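Local coordinates for protein Two-component system sensor histidine kinase (PDB 3OTT) that probably senses saccharides through its extracellular beta-propeller part and passes the signal on as a histidine kinase and transcription regulator, at residues R331-F336 / K382-W387; Y422-F425 / Q431-I434; T600-D605 / V611-A616. One frame throughout, in Å; residues are numbered along the deposited sequence.

Interaction 1. Residues R331-F336 / K382-W387; sequences RDSKGF and KEQQLW
Ser333 and Gln384 meet at the surface, where the loop 331-336 comes up against the turn that leads into strand 386-390. The hydroxyl OG of Ser333 lies against the aliphatic start of the glutamine, 3.6 Å from CG of Gln384. This is the close fit between the two segments. It is packing, since OG has its hydrogen-bond partner in Glu380. The glutamine chain bends just beyond the touching atom (chi2 80°). Its amide is thereby carried away from the serine.

Behind this touch the residues are buried, but across the contact they only approach. Asp332 CB stands 4.5 Å from Leu386 CD2. The tight bonding here is within the loop itself. Several hydrogen bonds hold the Asp332 carboxylate. Its OD2 is bonded to the side chains of Trp338 and Tyr399, and its OD1 accepts Phe336 N at 2.9 Å, from above the carboxylate plane. The loop is a type I turn with a G1 bulge, which joins strands 326-331 and 337-341 of one propeller blade. Gly335 N donates to Asp332 O at 2.8 Å to close the turn, and Asp332 N reaches Phe336 O at 2.9 Å. Gly335 has a positive phi of 96°, as the bulge position requires. Arg331 NE also gives a hydrogen bond to Gly335 O at 3.2 Å, from above the carbonyl plane. The segment 382-387 belongs to the next blade, and the contact bridges the two.

The other side is loose. Lys334 stretches its chain toward Gln384, with NZ 4.3 Å from Gln384 O, too far for a hydrogen bond. Lys334, Ser333 and Gln384 are all exposed to solvent, and the two segments bury just 136 Å² between them.

Interaction 2. Residues Y422-F425 / Q431-I434; sequences YYIF and QLWI
Phe425 lays its ring over the start of the Trp433 side chain. CZ of Phe425 sits 3.6 Å from CG of Trp433, over the face of the indole but toward its rim. The planes are nearly parallel, at 5°, yet slid so far apart that the rings barely overlap. The phenyl face is used instead by the tryptophan methylene. Trp433 CB stands 3.8 Å from the centroid of the Phe425 ring, a CH-pi contact. The phenylalanine gets there because its CG lies between the backbone N and the carbonyl carbon (chi1 71°), and the two side chains run side by side.

The same two residues form a hydrogen-bonded antiparallel pair. Trp433 N gives a straight bond to Phe425 O at 2.8 Å, and Phe425 N returns one to Trp433 O at 3.1 Å. The indole is fixed further by Asp427, which accepts its NE1. Ile477 of strand 474-479 touches both side chains. An alanine in place of Phe425 would probably take the phenyl off the tryptophan CB and CG and open a gap next to Ile477.

The opposite face of the sheet is aliphatic. Ile424 CD1 packs 3.7 Å from Leu432 CG, the two side chains crossing at a slant. It also comes within 4.3 Å of Ile434 CG1, in the neighbouring non-hydrogen-bonded pair. Backbone CA atoms add weaker support: Ile424 CA lies 3.2 Å from Trp433 O, a CA-H...O contact. Toward the start of strand 421-426, Tyr422 and Tyr423 both face Ser435, which makes a classic beta bulge. Strand 421-426 is the first, innermost strand of its blade, and with strand 431-436 it forms the opening beta hairpin of a propeller blade.

Interaction 3. Residues T600-D605 / V611-A616; sequences TSLLFD and VYLGGA
Strands 601-605 and 611-615 run antiparallel, the axes of these short segments at 166° and 4.6 Å apart at the closest point. Backbone bonds link them in two places. Leu603 and Tyr612 form a hydrogen-bonded pair, with Tyr612 N to Leu603 O at 2.8 Å and Leu603 N to Tyr612 O at 2.9 Å. Further along, Gly614 N binds Ser601 O at 2.8 Å. The regular ladder then breaks. Thr600 and Ser601 both face Gly614 in a classic beta bulge, and Gly614 O takes Thr600 N at 2.8 Å with only a weak second bond from Ser601 N. Gly614, without a side chain, lies with its CA against CB of Ser601.

This hairpin belongs to the blade that closes the second propeller. Its outermost strand, 310-313, comes from before the other blades in the chain, while strands 601-605, 610-615 and 618-623 come after them. Such a shared blade is the Velcro closure of propellers.

On one face Leu602 and Leu613 meet through their CD2 methyls, 3.6 Å apart. Beside them Phe604 and Val611 cross at about a right angle, with Phe604 CD1 4.0 Å from Val611 CG2. This face packs on strands 561-567 and 570-575 of the preceding blade. On the other face the Tyr612 ring is turned edge-on to strand 601-605. Its CG is anti to the carbonyl carbon (chi1 -64°), which places CE2 4.0 Å from Asp605 CB, while Leu603 O also lies at the ring edge. Leu329 touches both Leu603 and Tyr612 there.

In the fold
All three contacts lie in the second propeller. Interactions 2 and 3 are buried hairpins in different blades, held by backbone bonds and apolar packing. Interaction 1 is a small surface contact between two further blades, with no hydrogen bond across it, and it touches both of the others. Trp387 packs on Leu432, CH2 to CD2 at 3.7 Å, and on Ile424. Segment 382-387 and the hairpin of interaction 2 belong to neighbouring blades whose strands run on into one sheet. From segment 331-336, Arg331 NH1 makes a salt bridge to Asp605 OD2 at 3.0 Å, which ties interaction 1 to the closing blade. Interactions 2 and 3 do not touch; their nearest atoms are about 9 Å apart.

Interaction 1. Residues R331-F336 / K382-W387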
# COMPACT_ATOMS: atom_id res chain seq x y z
N ARG B 331 20.31 -12.93 -9.16
CA ARG B 331 20.29 -13.68 -7.90
C ARG B 331 21.77 -14.01 -7.56
O ARG B 331 22.48 -14.57 -8.38
CB ARG B 331 19.48 -14.97 -8.07
CG ARG B 331 19.08 -15.61 -6.75
CD ARG B 331 18.72 -17.03 -6.88
NE ARG B 331 18.14 -17.51 -5.64
CZ ARG B 331 17.91 -18.80 -5.41
NH1 ARG B 331 18.23 -19.68 -6.34
NH2 ARG B 331 17.36 -19.22 -4.26
N ASP B 332 22.22 -13.65 -6.35
CA ASP B 332 23.62 -13.83 -6.04
C ASP B 332 23.99 -15.24 -5.57
O ASP B 332 23.12 -16.08 -5.31
CB ASP B 332 24.15 -12.73 -5.11
CG ASP B 332 23.60 -12.82 -3.75
OD1 ASP B 332 23.07 -13.88 -3.35
OD2 ASP B 332 23.70 -11.79 -3.05
N SER B 333 25.29 -15.47 -5.46
CA SER B 333 25.84 -16.72 -4.96
C SER B 333 25.30 -17.08 -3.55
O SER B 333 25.07 -18.23 -3.33
CB SER B 333 27.38 -16.74 -5.07
OG SER B 333 27.95 -15.80 -4.16
N LYS B 334 25.01 -16.12 -2.66
CA LYS B 334 24.30 -16.43 -1.40
C LYS B 334 22.73 -16.66 -1.50
O LYS B 334 22.08 -16.98 -0.51
CB LYS B 334 24.54 -15.38 -0.32
CG LYS B 334 25.97 -14.98 0.02
CD LYS B 334 26.01 -13.48 0.43
CE LYS B 334 27.29 -13.09 1.19
NZ LYS B 334 28.49 -13.16 0.31
N GLY B 335 22.13 -16.49 -2.69
CA GLY B 335 20.73 -16.77 -2.88
C GLY B 335 19.80 -15.58 -2.77
O GLY B 335 18.59 -15.71 -2.98
N PHE B 336 20.36 -14.40 -2.50
CA PHE B 336 19.54 -13.18 -2.46
C PHE B 336 19.11 -12.84 -3.88
O PHE B 336 19.91 -12.90 -4.80
CB PHE B 336 20.28 -11.98 -1.85
CG PHE B 336 20.53 -12.10 -0.35
CD1 PHE B 336 19.51 -11.86 0.56
CD2 PHE B 336 21.81 -12.44 0.14
CE1 PHE B 336 19.74 -11.96 1.98
CE2 PHE B 336 22.06 -12.53 1.54
CZ PHE B 336 21.03 -12.30 2.45
N LYS B 382 34.53 -12.12 -8.96
CA LYS B 382 35.22 -13.41 -8.79
C LYS B 382 35.37 -13.75 -7.34
O LYS B 382 35.62 -14.89 -7.01
CB LYS B 382 36.65 -13.42 -9.41
CG LYS B 382 36.78 -12.90 -10.84
CD LYS B 382 35.97 -13.72 -11.84
CE LYS B 382 36.45 -13.37 -13.26
NZ LYS B 382 35.51 -13.91 -14.24
N GLU B 383 35.29 -12.76 -6.46
CA GLU B 383 35.43 -13.05 -5.04
C GLU B 383 34.08 -12.95 -4.36
O GLU B 383 34.00 -12.74 -3.15
CB GLU B 383 36.46 -12.13 -4.41
CG GLU B 383 37.91 -12.39 -4.91
CD GLU B 383 38.92 -11.33 -4.45
OE1 GLU B 383 38.72 -10.12 -4.76
OE2 GLU B 383 39.94 -11.70 -3.78
N GLN B 384 33.01 -13.06 -5.15
CA GLN B 384 31.65 -12.99 -4.60
C GLN B 384 31.26 -11.58 -4.05
O GLN B 384 30.39 -11.47 -3.20
CB GLN B 384 31.38 -14.14 -3.58
CG GLN B 384 31.50 -15.57 -4.21
CD GLN B 384 32.99 -16.05 -4.32
OE1 GLN B 384 33.71 -16.03 -3.34
NE2 GLN B 384 33.45 -16.40 -5.51
N GLN B 385 31.86 -10.52 -4.55
CA GLN B 385 31.44 -9.20 -4.12
C GLN B 385 30.37 -8.69 -5.13
O GLN B 385 30.50 -8.84 -6.35
CB GLN B 385 32.64 -8.25 -4.08
CG GLN B 385 33.79 -8.58 -3.08
CD GLN B 385 33.41 -8.24 -1.66
OE1 GLN B 385 32.99 -7.11 -1.36
NE2 GLN B 385 33.51 -9.23 -0.77
N LEU B 386 29.33 -8.06 -4.60
CA LEU B 386 28.21 -7.62 -5.38
C LEU B 386 28.45 -6.16 -5.85
O LEU B 386 28.61 -5.28 -5.01
CB LEU B 386 26.96 -7.71 -4.50
CG LEU B 386 25.58 -7.72 -5.19
CD1 LEU B 386 25.17 -6.38 -5.59
CD2 LEU B 386 25.53 -8.63 -6.41
N TRP B 387 28.47 -5.93 -7.16
CA TRP B 387 28.59 -4.58 -7.69
C TRP B 387 27.33 -4.08 -8.46
O TRP B 387 26.65 -4.88 -9.10
CB TRP B 387 29.76 -4.47 -8.63
CG TRP B 387 31.12 -4.79 -7.98
CD1 TRP B 387 31.68 -6.01 -7.87
CD2 TRP B 387 32.07 -3.86 -7.45
NE1 TRP B 387 32.90 -5.93 -7.29
CE2 TRP B 387 33.18 -4.61 -7.02
CE3 TRP B 387 32.11 -2.47 -7.31
CZ2 TRP B 387 34.29 -4.04 -6.45
CZ3 TRP B 387 33.20 -1.89 -6.76
CH2 TRP B 387 34.29 -2.67 -6.32

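Interaction 2. Residues Y422-F425 / Q431-I434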
# COMPACT_ATOMS: atom_id res chain seq x y z
N TYR B 422 27.01 2.11 -17.03
CA TYR B 422 26.02 1.24 -17.71
C TYR B 422 26.30 -0.22 -17.51
O TYR B 422 25.34 -0.98 -17.54
CB TYR B 422 25.92 1.49 -19.25
CG TYR B 422 25.04 2.69 -19.54
CD1 TYR B 422 25.39 3.96 -19.03
CD2 TYR B 422 23.83 2.57 -20.24
CE1 TYR B 422 24.56 5.09 -19.25
CE2 TYR B 422 22.99 3.71 -20.46
CZ TYR B 422 23.38 4.95 -19.95
OH TYR B 422 22.60 6.07 -20.16
N TYR B 423 27.57 -0.60 -17.32
CA TYR B 423 27.93 -2.01 -17.27
C TYR B 423 29.28 -2.17 -16.58
O TYR B 423 30.17 -1.27 -16.65
CB TYR B 423 28.01 -2.60 -18.70
CG TYR B 423 27.40 -3.97 -18.90
CD1 TYR B 423 26.00 -4.15 -18.84
CD2 TYR B 423 28.20 -5.08 -19.17
CE1 TYR B 423 25.42 -5.41 -19.04
CE2 TYR B 423 27.61 -6.34 -19.35
CZ TYR B 423 26.22 -6.47 -19.30
OH TYR B 423 25.65 -7.72 -19.46
N ILE B 424 29.44 -3.31 -15.95
CA ILE B 424 30.64 -3.65 -15.22
C ILE B 424 30.89 -5.12 -15.27
O ILE B 424 29.93 -5.90 -15.27
CB ILE B 424 30.51 -3.24 -13.77
CG1 ILE B 424 31.69 -3.74 -12.93
CG2 ILE B 424 29.31 -3.86 -13.17
CD1 ILE B 424 31.86 -2.87 -11.67
N PHE B 425 32.16 -5.51 -15.36
CA PHE B 425 32.58 -6.90 -15.09
C PHE B 425 34.00 -6.92 -14.56
O PHE B 425 34.70 -5.93 -14.69
CB PHE B 425 32.42 -7.84 -16.35
CG PHE B 425 33.44 -7.56 -17.47
CD1 PHE B 425 33.09 -6.75 -18.58
CD2 PHE B 425 34.71 -8.11 -17.44
CE1 PHE B 425 33.99 -6.51 -19.63
CE2 PHE B 425 35.67 -7.85 -18.50
CZ PHE B 425 35.30 -7.05 -19.59
N GLN B 431 41.08 -6.88 -12.43
CA GLN B 431 40.67 -5.56 -12.88
C GLN B 431 39.15 -5.43 -13.13
O GLN B 431 38.54 -6.30 -13.68
CB GLN B 431 41.49 -5.15 -14.13
CG GLN B 431 43.02 -5.03 -13.93
CD GLN B 431 43.70 -4.77 -15.25
OE1 GLN B 431 43.40 -5.44 -16.26
NE2 GLN B 431 44.60 -3.78 -15.29
N LEU B 432 38.56 -4.31 -12.75
CA LEU B 432 37.16 -4.03 -13.05
C LEU B 432 37.05 -3.24 -14.32
O LEU B 432 37.76 -2.27 -14.47
CB LEU B 432 36.59 -3.20 -11.92
CG LEU B 432 35.43 -3.61 -11.03
CD1 LEU B 432 35.42 -5.11 -10.82
CD2 LEU B 432 35.58 -2.76 -9.74
N TRP B 433 36.20 -3.65 -15.24
CA TRP B 433 36.00 -2.96 -16.55
C TRP B 433 34.64 -2.27 -16.41
O TRP B 433 33.65 -2.92 -16.06
CB TRP B 433 35.98 -4.00 -17.68
CG TRP B 433 37.38 -4.47 -18.07
CD1 TRP B 433 38.25 -5.25 -17.32
CD2 TRP B 433 38.07 -4.17 -19.29
NE1 TRP B 433 39.41 -5.47 -18.01
CE2 TRP B 433 39.34 -4.80 -19.21
CE3 TRP B 433 37.73 -3.45 -20.45
CZ2 TRP B 433 40.29 -4.70 -20.25
CZ3 TRP B 433 38.67 -3.36 -21.50
CH2 TRP B 433 39.94 -3.97 -21.38
N ILE B 434 34.61 -0.95 -16.62
CA ILE B 434 33.42 -0.14 -16.36
C ILE B 434 33.04 0.65 -17.59
O ILE B 434 33.84 1.42 -18.10
CB ILE B 434 33.67 0.81 -15.18
CG1 ILE B 434 34.05 0.02 -13.93
CG2 ILE B 434 32.45 1.72 -14.91
CD1 ILE B 434 34.92 0.82 -12.96

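Interaction 3. Residues T600-D605 / V611-A616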
# COMPACT_ATOMS: atom_id res chain seq x y z
N THR B 600 11.11 -5.69 -19.68
CA THR B 600 12.31 -4.92 -19.97
C THR B 600 13.52 -5.54 -19.25
O THR B 600 14.62 -5.00 -19.28
CB THR B 600 12.14 -3.50 -19.49
OG1 THR B 600 11.59 -3.60 -18.18
CG2 THR B 600 11.17 -2.70 -20.39
N SER B 601 13.32 -6.73 -18.69
CA SER B 601 14.37 -7.41 -17.95
C SER B 601 14.16 -8.93 -17.99
O SER B 601 13.03 -9.38 -17.92
CB SER B 601 14.23 -6.97 -16.47
OG SER B 601 15.50 -7.20 -15.93
N LEU B 602 15.22 -9.71 -18.08
CA LEU B 602 15.08 -11.19 -18.05
C LEU B 602 16.18 -11.90 -17.18
O LEU B 602 17.32 -11.45 -17.17
CB LEU B 602 15.08 -11.80 -19.48
CG LEU B 602 14.02 -11.45 -20.54
CD1 LEU B 602 14.50 -11.77 -21.97
CD2 LEU B 602 12.62 -12.12 -20.31
N LEU B 603 15.82 -12.97 -16.47
CA LEU B 603 16.80 -13.72 -15.68
C LEU B 603 16.46 -15.21 -15.66
O LEU B 603 15.36 -15.62 -15.22
CB LEU B 603 16.87 -13.22 -14.23
CG LEU B 603 17.78 -13.98 -13.21
CD1 LEU B 603 19.28 -13.81 -13.51
CD2 LEU B 603 17.54 -13.59 -11.76
N PHE B 604 17.40 -16.02 -16.13
CA PHE B 604 17.31 -17.46 -15.97
C PHE B 604 17.95 -17.90 -14.66
O PHE B 604 19.13 -17.65 -14.46
CB PHE B 604 18.05 -18.13 -17.11
CG PHE B 604 18.03 -19.63 -17.04
CD1 PHE B 604 16.86 -20.32 -16.74
CD2 PHE B 604 19.19 -20.37 -17.31
CE1 PHE B 604 16.85 -21.76 -16.67
CE2 PHE B 604 19.18 -21.79 -17.24
CZ PHE B 604 18.01 -22.46 -16.89
N ASP B 605 17.19 -18.56 -13.78
CA ASP B 605 17.74 -19.20 -12.57
C ASP B 605 17.89 -20.72 -12.78
O ASP B 605 16.89 -21.44 -12.76
CB ASP B 605 16.88 -18.95 -11.32
CG ASP B 605 17.60 -19.41 -9.98
OD1 ASP B 605 18.87 -19.48 -9.89
OD2 ASP B 605 16.87 -19.65 -8.99
N VAL B 611 12.41 -18.82 -15.26
CA VAL B 611 12.77 -17.52 -15.86
C VAL B 611 11.94 -16.39 -15.24
O VAL B 611 10.72 -16.48 -15.15
CB VAL B 611 12.59 -17.53 -17.40
CG1 VAL B 611 12.97 -16.16 -18.02
CG2 VAL B 611 13.42 -18.64 -18.01
N TYR B 612 12.62 -15.33 -14.80
CA TYR B 612 11.99 -14.11 -14.27
C TYR B 612 11.92 -13.08 -15.37
O TYR B 612 12.93 -12.82 -16.06
CB TYR B 612 12.79 -13.56 -13.08
CG TYR B 612 12.78 -14.56 -11.93
CD1 TYR B 612 11.75 -14.57 -10.99
CD2 TYR B 612 13.77 -15.50 -11.81
CE1 TYR B 612 11.72 -15.50 -9.96
CE2 TYR B 612 13.75 -16.45 -10.73
CZ TYR B 612 12.73 -16.45 -9.85
OH TYR B 612 12.73 -17.37 -8.84
N LEU B 613 10.74 -12.47 -15.51
CA LEU B 613 10.54 -11.53 -16.59
C LEU B 613 10.13 -10.18 -15.97
O LEU B 613 9.03 -10.04 -15.43
CB LEU B 613 9.50 -12.05 -17.56
CG LEU B 613 9.79 -13.42 -18.22
CD1 LEU B 613 9.16 -14.63 -17.45
CD2 LEU B 613 9.30 -13.41 -19.67
N GLY B 614 11.04 -9.23 -15.96
CA GLY B 614 10.81 -8.04 -15.14
C GLY B 614 10.18 -6.99 -15.98
O GLY B 614 10.48 -6.87 -17.17
N GLY B 615 9.24 -6.28 -15.40
CA GLY B 615 8.44 -5.34 -16.15
C GLY B 615 7.94 -4.26 -15.25
O GLY B 615 8.66 -3.82 -14.37
N ALA B 616 6.71 -3.79 -15.50
CA ALA B 616 6.16 -2.64 -14.81
C ALA B 616 5.56 -3.07 -13.48
O ALA B 616 4.61 -3.85 -13.44
CB ALA B 616 5.09 -1.97 -15.69